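Local coordinates for hypothetical protein TM1631 (PDB 1VPQ) that is of unknown function but belongs to the DUF72 family and folds as a TIM barrel that binds sulfate at the mouth of the barrel in the crystal, at residues S19-E24 and V53-T58; V83-S88 and K121-Q126. One frame throughout, in Å; residues are numbered along the deposited sequence.

Contact 1 (S19-E24 and V53-T58)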
loop_
_atom_site.group_PDB
_atom_site.type_symbol
_atom_site.label_atom_id
_atom_site.label_comp_id
_atom_site.label_asym_id
_atom_site.label_seq_id
_atom_site.Cartn_x
_atom_site.Cartn_y
_atom_site.Cartn_z
ATOM N N SER A 19 -5.448 0.327 4.109
ATOM C CA SER A 19 -5.711 0.119 2.687
ATOM C C SER A 19 -7.208 0.224 2.467
ATOM O O SER A 19 -7.955 -0.717 2.745
ATOM C CB SER A 19 -5.207 -1.243 2.210
ATOM O OG SER A 19 -3.796 -1.300 2.236
ATOM N N GLY A 20 -7.634 1.380 1.974
ATOM C CA GLY A 20 -9.049 1.680 1.819
ATOM C C GLY A 20 -9.642 2.198 3.115
ATOM O O GLY A 20 -9.077 2.011 4.198
ATOM N N PHE A 21 -10.778 2.868 2.983
ATOM C CA PHE A 21 -11.550 3.377 4.118
ATOM C C PHE A 21 -13.035 2.996 4.031
ATOM O O PHE A 21 -13.753 3.105 5.016
ATOM C CB PHE A 21 -11.435 4.904 4.173
ATOM C CG PHE A 21 -12.166 5.602 3.055
ATOM C CD1 PHE A 21 -13.502 5.959 3.195
ATOM C CD2 PHE A 21 -11.527 5.881 1.854
ATOM C CE1 PHE A 21 -14.186 6.592 2.168
ATOM C CE2 PHE A 21 -12.206 6.512 0.818
ATOM C CZ PHE A 21 -13.540 6.870 0.980
ATOM N N SER A 22 -13.485 2.564 2.854
ATOM C CA SER A 22 -14.910 2.403 2.557
ATOM C C SER A 22 -15.354 0.950 2.720
ATOM O O SER A 22 -15.503 0.218 1.743
ATOM C CB SER A 22 -15.201 2.912 1.139
ATOM O OG SER A 22 -16.584 3.117 0.920
ATOM N N PHE A 23 -15.559 0.550 3.973
ATOM C CA PHE A 23 -15.981 -0.808 4.325
ATOM C C PHE A 23 -17.193 -0.764 5.252
ATOM O O PHE A 23 -17.230 0.036 6.185
ATOM C CB PHE A 23 -14.852 -1.561 5.036
ATOM C CG PHE A 23 -13.580 -1.672 4.235
ATOM C CD1 PHE A 23 -13.458 -2.616 3.224
ATOM C CD2 PHE A 23 -12.498 -0.844 4.504
ATOM C CE1 PHE A 23 -12.279 -2.725 2.487
ATOM C CE2 PHE A 23 -11.317 -0.946 3.771
ATOM C CZ PHE A 23 -11.207 -1.889 2.763
ATOM N N GLU A 24 -18.171 -1.629 4.993
ATOM C CA GLU A 24 -19.344 -1.782 5.859
ATOM C C GLU A 24 -19.032 -2.670 7.073
ATOM O O GLU A 24 -19.548 -2.435 8.161
ATOM C CB GLU A 24 -20.513 -2.368 5.066
ATOM C CG GLU A 24 -21.057 -1.447 3.963
ATOM C CD GLU A 24 -22.125 -0.478 4.463
ATOM O OE1 GLU A 24 -21.803 0.392 5.301
ATOM O OE2 GLU A 24 -23.289 -0.584 4.009
ATOM N N VAL A 53 -4.223 7.419 3.349
ATOM C CA VAL A 53 -4.907 6.179 3.015
ATOM C C VAL A 53 -4.353 5.688 1.684
ATOM O O VAL A 53 -3.971 6.487 0.838
ATOM C CB VAL A 53 -6.459 6.353 2.969
ATOM C CG1 VAL A 53 -6.893 7.289 1.844
ATOM C CG2 VAL A 53 -7.165 5.009 2.846
ATOM N N GLU A 54 -4.283 4.371 1.530
ATOM C CA GLU A 54 -3.826 3.733 0.301
ATOM C C GLU A 54 -5.039 3.257 -0.493
ATOM O O GLU A 54 -5.867 2.520 0.029
ATOM C CB GLU A 54 -2.934 2.553 0.659
ATOM C CG GLU A 54 -2.367 1.784 -0.512
ATOM C CD GLU A 54 -1.708 0.502 -0.062
ATOM O OE1 GLU A 54 -2.444 -0.488 0.118
ATOM O OE2 GLU A 54 -0.464 0.497 0.116
ATOM N N LEU A 55 -5.125 3.663 -1.759
ATOM C CA LEU A 55 -6.314 3.406 -2.576
ATOM C C LEU A 55 -6.066 2.547 -3.820
ATOM O O LEU A 55 -4.980 2.541 -4.394
ATOM C CB LEU A 55 -6.956 4.735 -2.980
ATOM C CG LEU A 55 -7.545 5.525 -1.803
ATOM C CD1 LEU A 55 -7.834 6.955 -2.190
ATOM C CD2 LEU A 55 -8.805 4.855 -1.271
ATOM N N ASN A 56 -7.103 1.813 -4.211
ATOM C CA ASN A 56 -7.102 1.036 -5.437
ATOM C C ASN A 56 -8.434 1.239 -6.142
ATOM O O ASN A 56 -9.448 0.647 -5.764
ATOM C CB ASN A 56 -6.869 -0.449 -5.140
ATOM C CG ASN A 56 -6.891 -1.318 -6.395
ATOM O OD1 ASN A 56 -6.537 -0.878 -7.491
ATOM N ND2 ASN A 56 -7.301 -2.568 -6.229
ATOM N N PHE A 57 -8.419 2.081 -7.170
ATOM C CA PHE A 57 -9.629 2.433 -7.894
ATOM C C PHE A 57 -9.917 1.401 -8.954
ATOM O O PHE A 57 -9.116 1.192 -9.860
ATOM C CB PHE A 57 -9.484 3.807 -8.543
ATOM C CG PHE A 57 -9.223 4.901 -7.561
ATOM C CD1 PHE A 57 -10.264 5.455 -6.833
ATOM C CD2 PHE A 57 -7.932 5.363 -7.344
ATOM C CE1 PHE A 57 -10.022 6.461 -5.910
ATOM C CE2 PHE A 57 -7.683 6.368 -6.431
ATOM C CZ PHE A 57 -8.726 6.918 -5.711
ATOM N N THR A 58 -11.060 0.744 -8.822
ATOM C CA THR A 58 -11.541 -0.181 -9.834
ATOM C C THR A 58 -13.001 0.165 -10.109
ATOM O O THR A 58 -13.498 1.183 -9.625
ATOM C CB THR A 58 -11.416 -1.634 -9.357
ATOM O OG1 THR A 58 -12.407 -1.900 -8.360
ATOM C CG2 THR A 58 -10.032 -1.898 -8.779
#
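Ser-19 and Glu-54 join two neighbouring parts of a TIM barrel: the start of the loop that leaves strand 13-18 and the end of strand 52-55, the first and second strands in chain order. The hydroxyl OG of Ser-19 donates to OE1 of Glu-54 over 2.6 Å, and it comes down on the carboxylate from above, 48° out of its plane. Serine suits the place: with its CA only 4.7 Å from Glu-54 CA, its short hydroxyl is long enough to reach a carboxylate brought to it by the extended glutamate. Glu-54 is buried and does the reaching: CG stands anti to the backbone N (chi1 -180°) and the chain runs on extended, bringing the carboxylate alongside Ser-19. Arg-203 forms a salt bridge with the same OE1, while Tyr-201 bonds OE2, so both carboxylate oxygens are engaged and three side chains fix the rotation of the group.

The backbones are tied by a single bridge, in which Gly-20 N donates to Glu-54 O at 2.9 Å. Glycine fits here for two reasons: its phi is positive (84°), and the Phe-23 ring lies close to where a beta carbon would stand. On the other side of the strand from Glu-54, Val-53 turns toward Gly-20, and its CG2 rests 3.8 Å from Gly-20 C. The branched valine combines a shape suited to a strand with a methyl for this backbone. Phe-21 continues the apolar layer toward helices 40-46 and 65-72, where Tyr-44 and Met-71 touch it. Leu-55 starts away from the loop but bends back at its end, and its CD2 meets the edge of the Phe-21 ring, near the ring plane, 4.3 Å from CD2 of Phe-21.

Contact 2 (V83-S88 and K121-Q126); sequences VKTPGS and KMTLAQ. With SO4 (sulfate ion), chain B.
Lys-84 and Leu-124, paired in register on adjacent parallel strands of the TIM barrel, 80-84 and 120-126, run alongside each other in the same direction, with Lys-84 CG 4.0 Å from Leu-124 CD2. The leucine thus lines the lysine's aliphatic stem, which stays extended all the way to NZ. That length suits lysine to its place: NZ bonds Gln-126 OE1 at 2.7 Å, in the carbonyl plane of the amide, and also O4 of a sulfate at 2.7 Å. Gln-126 answers by bending at chi2 (-94°), which turns its amide back toward the lysine. Arg-157, Arg-203 and Tyr-220 also bond the sulfate, probably from the crystallisation liquor, consistent with a pocket suited to anions. Among the backbone bonds joining the strands, Leu-124 N to Val-83 O spans 2.7 Å.

On the outer side, Thr-123 and, just past the strand end, Thr-85 pack against helix 101-116, where Phe-107 touches the first and Met-104 the second. The Thr-123 hydroxyl is hydrogen-bonded to Tyr-148 OH, and its methyl turns to Thr-85; the two side chains cross at about a right angle, CG2 of Thr-85 only 3.5 Å from CG2 of Thr-123.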
loop_
_atom_site.group_PDB
_atom_site.type_symbol
_atom_site.label_atom_id
_atom_site.label_comp_id
_atom_site.label_asym_id
_atom_site.label_seq_id
_atom_site.Cartn_x
_atom_site.Cartn_y
_atom_site.Cartn_z
ATOM N N VAL A 83 -1.522 5.299 -4.198
ATOM C CA VAL A 83 -2.420 4.686 -5.181
ATOM C C VAL A 83 -1.779 3.474 -5.841
ATOM O O VAL A 83 -0.602 3.501 -6.184
ATOM C CB VAL A 83 -2.828 5.691 -6.301
ATOM C CG1 VAL A 83 -4.061 5.200 -7.056
ATOM C CG2 VAL A 83 -3.126 7.032 -5.721
ATOM N N LYS A 84 -2.572 2.421 -6.031
ATOM C CA LYS A 84 -2.131 1.262 -6.802
ATOM C C LYS A 84 -2.182 1.560 -8.304
ATOM O O LYS A 84 -3.142 2.170 -8.791
ATOM C CB LYS A 84 -2.989 0.031 -6.486
ATOM C CG LYS A 84 -2.578 -0.709 -5.232
ATOM C CD LYS A 84 -3.220 -2.084 -5.179
ATOM C CE LYS A 84 -2.621 -2.949 -4.079
ATOM N NZ LYS A 84 -3.146 -4.349 -4.124
ATOM N N THR A 85 -1.151 1.119 -9.030
ATOM C CA THR A 85 -1.146 1.156 -10.497
ATOM C C THR A 85 -2.305 0.306 -11.010
ATOM O O THR A 85 -2.845 -0.520 -10.264
ATOM C CB THR A 85 0.158 0.570 -11.116
ATOM O OG1 THR A 85 0.264 -0.824 -10.795
ATOM C CG2 THR A 85 1.404 1.316 -10.640
ATOM N N PRO A 86 -2.678 0.479 -12.296
ATOM C CA PRO A 86 -3.717 -0.399 -12.842
ATOM C C PRO A 86 -3.306 -1.870 -12.753
ATOM O O PRO A 86 -2.109 -2.178 -12.692
ATOM C CB PRO A 86 -3.842 0.054 -14.303
ATOM C CG PRO A 86 -3.267 1.428 -14.336
ATOM C CD PRO A 86 -2.190 1.444 -13.298
ATOM N N GLY A 87 -4.300 -2.750 -12.716
ATOM C CA GLY A 87 -4.084 -4.191 -12.594
ATOM C C GLY A 87 -3.342 -4.828 -13.753
ATOM O O GLY A 87 -2.634 -5.809 -13.566
ATOM N N SER A 88 -3.507 -4.278 -14.949
ATOM C CA SER A 88 -2.763 -4.730 -16.132
ATOM C C SER A 88 -1.243 -4.636 -15.944
ATOM O O SER A 88 -0.486 -5.519 -16.354
ATOM C CB SER A 88 -3.141 -3.873 -17.339
ATOM O OG SER A 88 -2.803 -2.514 -17.114
ATOM N N LYS A 121 1.351 10.984 -2.622
ATOM C CA LYS A 121 2.688 10.805 -2.047
ATOM C C LYS A 121 3.500 9.705 -2.742
ATOM O O LYS A 121 4.733 9.775 -2.776
ATOM C CB LYS A 121 2.577 10.481 -0.548
ATOM C CG LYS A 121 2.100 11.637 0.329
ATOM C CD LYS A 121 3.171 12.683 0.539
ATOM C CE LYS A 121 3.015 13.393 1.874
ATOM N NZ LYS A 121 3.971 14.522 2.014
ATOM N N MET A 122 2.817 8.692 -3.269
ATOM C CA MET A 122 3.482 7.505 -3.819
ATOM C C MET A 122 2.523 6.653 -4.649
ATOM O O MET A 122 1.332 6.565 -4.343
ATOM C CB MET A 122 4.055 6.661 -2.672
ATOM C CG MET A 122 4.925 5.464 -3.067
ATOM S SD MET A 122 6.624 5.859 -3.498
ATOM C CE MET A 122 7.259 6.725 -2.068
ATOM N N THR A 123 3.058 6.038 -5.705
ATOM C CA THR A 123 2.315 5.054 -6.498
ATOM C C THR A 123 2.860 3.659 -6.212
ATOM O O THR A 123 4.066 3.459 -6.146
ATOM C CB THR A 123 2.369 5.377 -8.007
ATOM O OG1 THR A 123 1.695 6.616 -8.238
ATOM C CG2 THR A 123 1.680 4.293 -8.839
ATOM N N LEU A 124 1.956 2.701 -6.030
ATOM C CA LEU A 124 2.327 1.348 -5.622
ATOM C C LEU A 124 2.111 0.353 -6.747
ATOM O O LEU A 124 1.004 0.251 -7.298
ATOM C CB LEU A 124 1.509 0.913 -4.406
ATOM C CG LEU A 124 1.721 -0.520 -3.904
ATOM C CD1 LEU A 124 3.107 -0.703 -3.282
ATOM C CD2 LEU A 124 0.639 -0.908 -2.913
ATOM N N ALA A 125 3.167 -0.389 -7.068
ATOM C CA ALA A 125 3.072 -1.524 -7.974
ATOM C C ALA A 125 3.286 -2.796 -7.177
ATOM O O ALA A 125 4.421 -3.133 -6.824
ATOM C CB ALA A 125 4.108 -1.401 -9.093
ATOM N N GLN A 126 2.186 -3.489 -6.879
ATOM C CA GLN A 126 2.225 -4.735 -6.107
ATOM C C GLN A 126 1.988 -5.930 -7.027
ATOM O O GLN A 126 0.944 -6.042 -7.659
ATOM C CB GLN A 126 1.202 -4.698 -4.959
ATOM C CG GLN A 126 0.941 -6.032 -4.249
ATOM C CD GLN A 126 -0.251 -6.793 -4.825
ATOM O OE1 GLN A 126 -1.364 -6.263 -4.887
ATOM N NE2 GLN A 126 -0.025 -8.040 -5.247
HETATM S S SO4 B . -2.580 -6.947 -1.621
HETATM O O1 SO4 B . -1.130 -7.046 -1.753
HETATM O O2 SO4 B . -3.240 -7.693 -2.685
HETATM O O3 SO4 B . -2.956 -7.506 -0.331
HETATM O O4 SO4 B . -2.979 -5.548 -1.731
#

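In the fold
Contact 1 is complete in sequence before contact 2 begins, so the two follow one another along the chain, with centres about 13 Å apart. Both belong to one parallel sheet, in which strand 80-84 lies between 52-55 and 120-126. Leu-55 O and Lys-84 N, 2.9 Å apart in a probable hydrogen bond, carry the sheet from one contact to the next. Inside the barrel, Glu-54 OE2 packs 3.5 Å from Leu-124 CD2; on the outer, helix-facing side, Phe-57 touches Val-83. Arg-203 of strand 199-204 serves both: it pairs with Glu-54 and bonds the sulfate of contact 2. The acid and the anion site are therefore parts of one polar region at the C-terminal end of the barrel, a plausible but unproven place for ligand binding.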